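Local coordinates for protein probable alginate O-acetylase AlgJ (Pseudomonas putida, PDB 4O8V) that probably acts with AlgI and AlgF at the inner membrane to add acetyl groups to mannuronate residues of the biofilm polysaccharide alginate, at residues K110-V115 with G127-A132. Sequence-based numbering, arbitrary orientation.
Sequences KARGQV and GAEVAA
Arg112 reaches across from the loop to helix 125-141, where its guanidinium group touches Val130 and comes near Glu129. Its CB points toward the helix, but CB, CG and CD make no contact with 127-132, Arg112 CD still lying 5.7 Å from Val130 CG2, though the side chain also packs on Met126. A bend about the CG-CD bond (chi3 59°) sets the course of NE and CZ, which carry the group on, and the first touch comes at Arg112 NH1, 3.6 Å from Val130 CG2, an oblique approach to a methyl group. Glu129 OE1 lies 4.2 Å from Arg112 NH2 at the guanidinium edge, the two planes only 21° apart; this is too long for a salt bridge, and Glu129 OE2 forms one with Arg189 instead. The 11 residues joining the segments carry Asp120 and His122, by similarity active-site residues of this SGNH hydrolase-like domain. Deeper in, the backbones close up where the Val115 carbonyl O faces Gly127 CA in a nearly straight CA-H...O contact (3.5 Å, 164° at H). Gly127, having no side chain, allows this approach, while the Thr124 hydroxyl hydrogen-bonds to both Gly127 N and Gln114 O. Val130 and Val115 both also touch Ala109 of helix 103-109.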
loop_
_atom_site.group_PDB
_atom_site.type_symbol
_atom_site.label_atom_id
_atom_site.label_comp_id
_atom_site.label_asym_id
_atom_site.label_seq_id
_atom_site.Cartn_x
_atom_site.Cartn_y
_atom_site.Cartn_z
ATOM N N LYS A 110 -2.230 -14.043 -10.407
ATOM C CA LYS A 110 -1.875 -13.667 -11.790
ATOM C C LYS A 110 -2.534 -14.560 -12.862
ATOM O O LYS A 110 -2.748 -14.126 -14.005
ATOM C CB LYS A 110 -0.351 -13.691 -11.984
ATOM C CG LYS A 110 0.396 -12.634 -11.181
ATOM C CD LYS A 110 1.892 -12.861 -11.222
ATOM C CE LYS A 110 2.473 -12.641 -12.610
ATOM N NZ LYS A 110 3.929 -12.953 -12.670
ATOM N N ALA A 111 -2.847 -15.795 -12.506
ATOM C CA ALA A 111 -3.478 -16.703 -13.469
ATOM C C ALA A 111 -4.873 -16.224 -13.877
ATOM O O ALA A 111 -5.345 -16.526 -14.981
ATOM C CB ALA A 111 -3.540 -18.099 -12.906
ATOM N N ARG A 112 -5.525 -15.470 -12.991
ATOM C CA ARG A 112 -6.877 -14.979 -13.237
ATOM C C ARG A 112 -6.914 -13.749 -14.150
ATOM O O ARG A 112 -7.909 -13.504 -14.838
ATOM C CB ARG A 112 -7.571 -14.637 -11.891
ATOM C CG ARG A 112 -7.742 -15.828 -10.950
ATOM C CD ARG A 112 -7.929 -15.348 -9.509
ATOM N NE ARG A 112 -9.095 -14.485 -9.363
ATOM C CZ ARG A 112 -9.416 -13.846 -8.238
ATOM N NH1 ARG A 112 -8.648 -13.976 -7.164
ATOM N NH2 ARG A 112 -10.505 -13.082 -8.184
ATOM N N GLY A 113 -5.836 -12.970 -14.141
ATOM C CA GLY A 113 -5.780 -11.728 -14.881
ATOM C C GLY A 113 -4.739 -10.823 -14.247
ATOM O O GLY A 113 -3.987 -11.265 -13.381
ATOM N N GLN A 114 -4.682 -9.573 -14.694
ATOM C CA GLN A 114 -3.692 -8.637 -14.187
ATOM C C GLN A 114 -3.987 -8.286 -12.725
ATOM O O GLN A 114 -5.114 -7.897 -12.394
ATOM C CB GLN A 114 -3.666 -7.367 -15.032
ATOM C CG GLN A 114 -3.013 -7.611 -16.398
ATOM C CD GLN A 114 -2.896 -6.355 -17.231
ATOM O OE1 GLN A 114 -3.117 -6.390 -18.436
ATOM N NE2 GLN A 114 -2.495 -5.244 -16.604
ATOM N N VAL A 115 -2.966 -8.401 -11.879
ATOM C CA VAL A 115 -3.097 -7.976 -10.486
ATOM C C VAL A 115 -2.462 -6.588 -10.295
ATOM O O VAL A 115 -2.713 -5.930 -9.294
ATOM C CB VAL A 115 -2.495 -9.033 -9.509
ATOM C CG1 VAL A 115 -3.214 -10.411 -9.669
ATOM C CG2 VAL A 115 -0.999 -9.188 -9.665
ATOM N N GLY A 127 -6.538 -7.072 -8.052
ATOM C CA GLY A 127 -5.328 -7.215 -7.266
ATOM C C GLY A 127 -5.525 -6.716 -5.838
ATOM O O GLY A 127 -5.094 -7.339 -4.860
ATOM N N ALA A 128 -6.179 -5.571 -5.720
ATOM C CA ALA A 128 -6.434 -4.997 -4.397
ATOM C C ALA A 128 -7.395 -5.894 -3.598
ATOM O O ALA A 128 -7.306 -6.019 -2.387
ATOM C CB ALA A 128 -6.979 -3.573 -4.536
ATOM N N GLU A 129 -8.297 -6.560 -4.297
ATOM C CA GLU A 129 -9.274 -7.400 -3.637
ATOM C C GLU A 129 -8.588 -8.650 -3.064
ATOM O O GLU A 129 -8.913 -9.092 -1.957
ATOM C CB GLU A 129 -10.386 -7.765 -4.631
ATOM C CG GLU A 129 -11.447 -8.702 -4.084
ATOM C CD GLU A 129 -12.450 -9.081 -5.151
ATOM O OE1 GLU A 129 -12.140 -9.963 -5.982
ATOM O OE2 GLU A 129 -13.536 -8.470 -5.179
ATOM N N VAL A 130 -7.658 -9.225 -3.827
ATOM C CA VAL A 130 -6.839 -10.330 -3.348
ATOM C C VAL A 130 -6.078 -9.935 -2.076
ATOM O O VAL A 130 -6.080 -10.686 -1.081
ATOM C CB VAL A 130 -5.853 -10.800 -4.443
ATOM C CG1 VAL A 130 -4.841 -11.786 -3.875
ATOM C CG2 VAL A 130 -6.632 -11.422 -5.587
ATOM N N ALA A 131 -5.481 -8.742 -2.090
ATOM C CA ALA A 131 -4.764 -8.229 -0.912
ATOM C C ALA A 131 -5.724 -8.075 0.269
ATOM O O ALA A 131 -5.434 -8.532 1.390
ATOM C CB ALA A 131 -4.063 -6.895 -1.232
ATOM N N ALA A 132 -6.882 -7.467 0.040
ATOM C CA ALA A 132 -7.876 -7.334 1.118
ATOM C C ALA A 132 -8.304 -8.685 1.679
ATOM O O ALA A 132 -8.504 -8.830 2.893
ATOM C CB ALA A 132 -9.102 -6.568 0.634
#